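MATE family efflux transporter (Vibrio cholerae, PDB 6IDP) probably exports drugs and other compounds across the bacterial membrane as a multidrug transporter of the MATE family, in a cycle that depends on protons. Local coordinates at residues A[264-276]-A[339-353]. Sequence-based numbering, arbitrary orientation.
Sequences AAVAAWALGSRFE and MTSETEVSQILNLHL
Ala268 and Leu349 face each other where helices 264-276 and 343-353 pack at -50°, their axes 8.3 Å apart at closest approach. This is knobs-into-holes packing between two helices within the second MatE family region of this MATE transporter: Val345 is the knob, in a hole made by Ala264, Ala267, Ala268 and Leu271. Three alanines, with only a CB each, let both methyls of the beta-branched valine settle close to the opposite backbone. With CG1 anti to the backbone N (chi1 -177°), Val345 lays this methyl 3.7 Å from Ala268 N, while CG2 leans toward Ala264 CB. Ile348 covers the next part of the alanine surface, its CG2 3.7 Å from Ala268 CB and its longer branch reaching Ala265. Leu349 spreads its two methyls, CD1 over the Gly272 backbone and CD2 against Leu271, which it crosses at about a right angle. Met339, from the end of the preceding helix, bends its chain at chi3 and brings CE to Leu271 CB. Leu353 sets CD2 over one face of Phe275, a CH-pi contact; Phe275 also touches a bound monoolein. Glycine suits position 272 because the His352 ring lies against it, Gly272 CA standing 3.8 Å from the ring centroid. One edge of that ring points to the face of Trp269 in an offset T-shaped pair, planes at 83°; the Glu276 carboxylate lies nearly coplanar with the imidazole, OE2 3.4 Å from His352 CE1.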
loop_
_atom_site.group_PDB
_atom_site.type_symbol
_atom_site.label_atom_id
_atom_site.label_comp_id
_atom_site.label_asym_id
_atom_site.label_seq_id
_atom_site.Cartn_x
_atom_site.Cartn_y
_atom_site.Cartn_z
ATOM N N ALA A 264 10.868 3.589 -25.662
ATOM C CA ALA A 264 10.561 4.927 -25.169
ATOM C C ALA A 264 9.174 4.985 -24.543
ATOM O O ALA A 264 8.959 5.687 -23.555
ATOM C CB ALA A 264 10.674 5.942 -26.286
ATOM N N ALA A 265 8.236 4.252 -25.131
ATOM C CA ALA A 265 6.890 4.163 -24.586
ATOM C C ALA A 265 6.921 3.456 -23.236
ATOM O O ALA A 265 6.215 3.846 -22.307
ATOM C CB ALA A 265 5.967 3.438 -25.551
ATOM N N VAL A 266 7.745 2.416 -23.133
ATOM C CA VAL A 266 7.898 1.691 -21.875
ATOM C C VAL A 266 8.468 2.614 -20.799
ATOM O O VAL A 266 7.981 2.639 -19.671
ATOM C CB VAL A 266 8.807 0.455 -22.035
ATOM C CG1 VAL A 266 9.047 -0.209 -20.685
ATOM C CG2 VAL A 266 8.188 -0.534 -23.008
ATOM N N ALA A 267 9.493 3.380 -21.163
ATOM C CA ALA A 267 10.128 4.311 -20.238
ATOM C C ALA A 267 9.174 5.430 -19.815
ATOM O O ALA A 267 9.178 5.855 -18.660
ATOM C CB ALA A 267 11.385 4.900 -20.862
ATOM N N ALA A 268 8.363 5.906 -20.753
ATOM C CA ALA A 268 7.426 6.983 -20.467
ATOM C C ALA A 268 6.340 6.516 -19.505
ATOM O O ALA A 268 5.901 7.271 -18.637
ATOM C CB ALA A 268 6.809 7.505 -21.752
ATOM N N TRP A 269 5.911 5.269 -19.662
ATOM C CA TRP A 269 4.880 4.707 -18.800
ATOM C C TRP A 269 5.391 4.540 -17.372
ATOM O O TRP A 269 4.647 4.739 -16.411
ATOM C CB TRP A 269 4.397 3.365 -19.346
ATOM C CG TRP A 269 3.310 2.750 -18.521
ATOM C CD1 TRP A 269 3.457 1.815 -17.535
ATOM C CD2 TRP A 269 1.908 3.024 -18.610
ATOM N NE1 TRP A 269 2.231 1.491 -17.005
ATOM C CE2 TRP A 269 1.264 2.220 -17.647
ATOM C CE3 TRP A 269 1.133 3.872 -19.407
ATOM C CZ2 TRP A 269 -0.119 2.240 -17.461
ATOM C CZ3 TRP A 269 -0.237 3.889 -19.220
ATOM C CH2 TRP A 269 -0.848 3.080 -18.257
ATOM N N ALA A 270 6.662 4.172 -17.239
ATOM C CA ALA A 270 7.267 4.023 -15.923
ATOM C C ALA A 270 7.264 5.359 -15.184
ATOM O O ALA A 270 6.890 5.426 -14.015
ATOM C CB ALA A 270 8.683 3.475 -16.040
ATOM N N LEU A 271 7.670 6.420 -15.875
ATOM C CA LEU A 271 7.649 7.755 -15.289
ATOM C C LEU A 271 6.213 8.209 -15.016
ATOM O O LEU A 271 5.938 8.834 -13.991
ATOM C CB LEU A 271 8.364 8.754 -16.200
ATOM C CG LEU A 271 9.880 8.558 -16.321
ATOM C CD1 LEU A 271 10.454 9.415 -17.438
ATOM C CD2 LEU A 271 10.570 8.865 -15.001
ATOM N N GLY A 272 5.304 7.885 -15.932
ATOM C CA GLY A 272 3.904 8.239 -15.783
ATOM C C GLY A 272 3.243 7.570 -14.589
ATOM O O GLY A 272 2.448 8.193 -13.879
ATOM N N SER A 273 3.574 6.300 -14.369
ATOM C CA SER A 273 3.041 5.545 -13.239
ATOM C C SER A 273 3.597 6.079 -11.926
ATOM O O SER A 273 2.889 6.147 -10.919
ATOM C CB SER A 273 3.370 4.058 -13.379
ATOM O OG SER A 273 2.801 3.516 -14.556
ATOM N N ARG A 274 4.874 6.443 -11.946
ATOM C CA ARG A 274 5.523 7.046 -10.792
ATOM C C ARG A 274 4.819 8.340 -10.405
ATOM O O ARG A 274 4.588 8.600 -9.222
ATOM C CB ARG A 274 7.003 7.308 -11.085
ATOM C CG ARG A 274 7.746 8.006 -9.962
ATOM C CD ARG A 274 9.161 8.359 -10.385
ATOM N NE ARG A 274 9.888 7.191 -10.873
ATOM C CZ ARG A 274 10.623 6.395 -10.104
ATOM N NH1 ARG A 274 10.734 6.640 -8.805
ATOM N NH2 ARG A 274 11.249 5.353 -10.634
ATOM N N PHE A 275 4.473 9.143 -11.408
ATOM C CA PHE A 275 3.754 10.386 -11.161
ATOM C C PHE A 275 2.368 10.116 -10.576
ATOM O O PHE A 275 1.940 10.812 -9.656
ATOM C CB PHE A 275 3.624 11.215 -12.441
ATOM C CG PHE A 275 2.879 12.508 -12.244
ATOM C CD1 PHE A 275 1.512 12.579 -12.459
ATOM C CD2 PHE A 275 3.546 13.649 -11.829
ATOM C CE1 PHE A 275 0.827 13.761 -12.265
ATOM C CE2 PHE A 275 2.862 14.838 -11.639
ATOM C CZ PHE A 275 1.503 14.892 -11.856
ATOM N N GLU A 276 1.672 9.121 -11.125
ATOM C CA GLU A 276 0.362 8.712 -10.613
ATOM C C GLU A 276 0.427 8.390 -9.126
ATOM O O GLU A 276 -0.448 8.786 -8.357
ATOM C CB GLU A 276 -0.171 7.489 -11.362
ATOM C CG GLU A 276 -0.827 7.773 -12.701
ATOM C CD GLU A 276 -1.518 6.544 -13.270
ATOM O OE1 GLU A 276 -2.178 5.822 -12.493
ATOM O OE2 GLU A 276 -1.393 6.294 -14.488
ATOM N N MET A 339 11.462 15.561 -16.003
ATOM C CA MET A 339 11.520 14.175 -15.561
ATOM C C MET A 339 12.465 13.326 -16.418
ATOM O O MET A 339 12.931 12.280 -15.978
ATOM C CB MET A 339 10.115 13.565 -15.558
ATOM C CG MET A 339 9.172 14.179 -14.524
ATOM S SD MET A 339 7.505 13.485 -14.560
ATOM C CE MET A 339 7.796 11.837 -13.923
ATOM N N THR A 340 12.746 13.779 -17.637
ATOM C CA THR A 340 13.677 13.065 -18.512
ATOM C C THR A 340 14.246 13.968 -19.601
ATOM O O THR A 340 13.592 14.913 -20.044
ATOM C CB THR A 340 13.009 11.841 -19.177
ATOM O OG1 THR A 340 13.954 11.179 -20.027
ATOM C CG2 THR A 340 11.799 12.265 -19.999
ATOM N N SER A 341 15.468 13.668 -20.031
ATOM C CA SER A 341 16.134 14.463 -21.057
ATOM C C SER A 341 16.024 13.824 -22.443
ATOM O O SER A 341 16.427 14.423 -23.440
ATOM C CB SER A 341 17.603 14.681 -20.688
ATOM O OG SER A 341 18.268 13.450 -20.477
ATOM N N GLU A 342 15.481 12.611 -22.502
ATOM C CA GLU A 342 15.196 11.966 -23.782
ATOM C C GLU A 342 13.887 12.494 -24.361
ATOM O O GLU A 342 12.811 12.273 -23.795
ATOM C CB GLU A 342 15.123 10.446 -23.629
ATOM C CG GLU A 342 16.343 9.812 -22.988
ATOM C CD GLU A 342 16.265 8.298 -22.986
ATOM O OE1 GLU A 342 16.012 7.718 -24.062
ATOM O OE2 GLU A 342 16.446 7.689 -21.910
ATOM N N THR A 343 13.986 13.187 -25.492
ATOM C CA THR A 343 12.848 13.867 -26.104
ATOM C C THR A 343 11.715 12.917 -26.487
ATOM O O THR A 343 10.539 13.227 -26.278
ATOM C CB THR A 343 13.287 14.642 -27.358
ATOM O OG1 THR A 343 14.396 15.485 -27.029
ATOM C CG2 THR A 343 12.144 15.500 -27.892
ATOM N N GLU A 344 12.076 11.767 -27.049
ATOM C CA GLU A 344 11.094 10.766 -27.441
ATOM C C GLU A 344 10.274 10.315 -26.233
ATOM O O GLU A 344 9.062 10.124 -26.330
ATOM C CB GLU A 344 11.780 9.567 -28.095
ATOM C CG GLU A 344 10.822 8.566 -28.721
ATOM C CD GLU A 344 11.534 7.361 -29.310
ATOM O OE1 GLU A 344 12.783 7.321 -29.258
ATOM O OE2 GLU A 344 10.847 6.453 -29.821
ATOM N N VAL A 345 10.940 10.156 -25.093
ATOM C CA VAL A 345 10.257 9.752 -23.876
ATOM C C VAL A 345 9.406 10.893 -23.322
ATOM O O VAL A 345 8.259 10.684 -22.925
ATOM C CB VAL A 345 11.250 9.284 -22.795
ATOM C CG1 VAL A 345 10.496 8.795 -21.564
ATOM C CG2 VAL A 345 12.150 8.187 -23.339
ATOM N N SER A 346 9.968 12.098 -23.310
ATOM C CA SER A 346 9.280 13.252 -22.738
ATOM C C SER A 346 8.049 13.652 -23.550
ATOM O O SER A 346 7.084 14.176 -22.998
ATOM C CB SER A 346 10.237 14.442 -22.611
ATOM O OG SER A 346 10.635 14.925 -23.880
ATOM N N GLN A 347 8.081 13.404 -24.857
ATOM C CA GLN A 347 6.933 13.703 -25.708
ATOM C C GLN A 347 5.750 12.787 -25.390
ATOM O O GLN A 347 4.601 13.229 -25.354
ATOM C CB GLN A 347 7.306 13.584 -27.186
ATOM C CG GLN A 347 8.093 14.767 -27.735
ATOM C CD GLN A 347 8.292 14.677 -29.236
ATOM O OE1 GLN A 347 7.766 13.776 -29.889
ATOM N NE2 GLN A 347 9.050 15.615 -29.793
ATOM N N ILE A 348 6.039 11.510 -25.163
ATOM C CA ILE A 348 5.002 10.540 -24.831
ATOM C C ILE A 348 4.511 10.753 -23.401
ATOM O O ILE A 348 3.321 10.615 -23.113
ATOM C CB ILE A 348 5.513 9.094 -25.002
ATOM C CG1 ILE A 348 5.938 8.855 -26.454
ATOM C CG2 ILE A 348 4.442 8.093 -24.593
ATOM C CD1 ILE A 348 6.477 7.458 -26.721
ATOM N N LEU A 349 5.432 11.107 -22.511
ATOM C CA LEU A 349 5.086 11.410 -21.127
ATOM C C LEU A 349 4.220 12.666 -21.043
ATOM O O LEU A 349 3.294 12.736 -20.236
ATOM C CB LEU A 349 6.353 11.572 -20.283
ATOM C CG LEU A 349 6.173 11.970 -18.817
ATOM C CD1 LEU A 349 5.313 10.953 -18.065
ATOM C CD2 LEU A 349 7.530 12.137 -18.146
ATOM N N ASN A 350 4.527 13.653 -21.883
ATOM C CA ASN A 350 3.726 14.874 -21.985
ATOM C C ASN A 350 2.262 14.541 -22.268
ATOM O O ASN A 350 1.351 15.150 -21.703
ATOM C CB ASN A 350 4.289 15.784 -23.084
ATOM C CG ASN A 350 3.762 17.209 -23.007
ATOM O OD1 ASN A 350 2.738 17.482 -22.377
ATOM N ND2 ASN A 350 4.464 18.127 -23.663
ATOM N N LEU A 351 2.046 13.558 -23.139
ATOM C CA LEU A 351 0.699 13.113 -23.473
ATOM C C LEU A 351 0.022 12.439 -22.283
ATOM O O LEU A 351 -1.163 12.648 -22.033
ATOM C CB LEU A 351 0.735 12.155 -24.663
ATOM C CG LEU A 351 -0.632 11.789 -25.238
ATOM C CD1 LEU A 351 -1.348 13.038 -25.726
ATOM C CD2 LEU A 351 -0.488 10.781 -26.358
ATOM N N HIS A 352 0.780 11.626 -21.556
ATOM C CA HIS A 352 0.248 10.929 -20.393
ATOM C C HIS A 352 -0.256 11.920 -19.349
ATOM O O HIS A 352 -1.312 11.726 -18.751
ATOM C CB HIS A 352 1.315 10.017 -19.784
ATOM C CG HIS A 352 0.912 9.399 -18.480
ATOM N ND1 HIS A 352 0.364 8.139 -18.394
ATOM C CD2 HIS A 352 0.981 9.872 -17.212
ATOM C CE1 HIS A 352 0.109 7.861 -17.125
ATOM N NE2 HIS A 352 0.474 8.891 -16.391
ATOM N N LEU A 353 0.502 12.993 -19.153
ATOM C CA LEU A 353 0.231 13.955 -18.092
ATOM C C LEU A 353 -0.993 14.838 -18.344
ATOM O O LEU A 353 -1.467 15.507 -17.425
ATOM C CB LEU A 353 1.459 14.841 -17.871
ATOM C CG LEU A 353 2.693 14.130 -17.317
ATOM C CD1 LEU A 353 3.820 15.122 -17.075
ATOM C CD2 LEU A 353 2.340 13.382 -16.036
#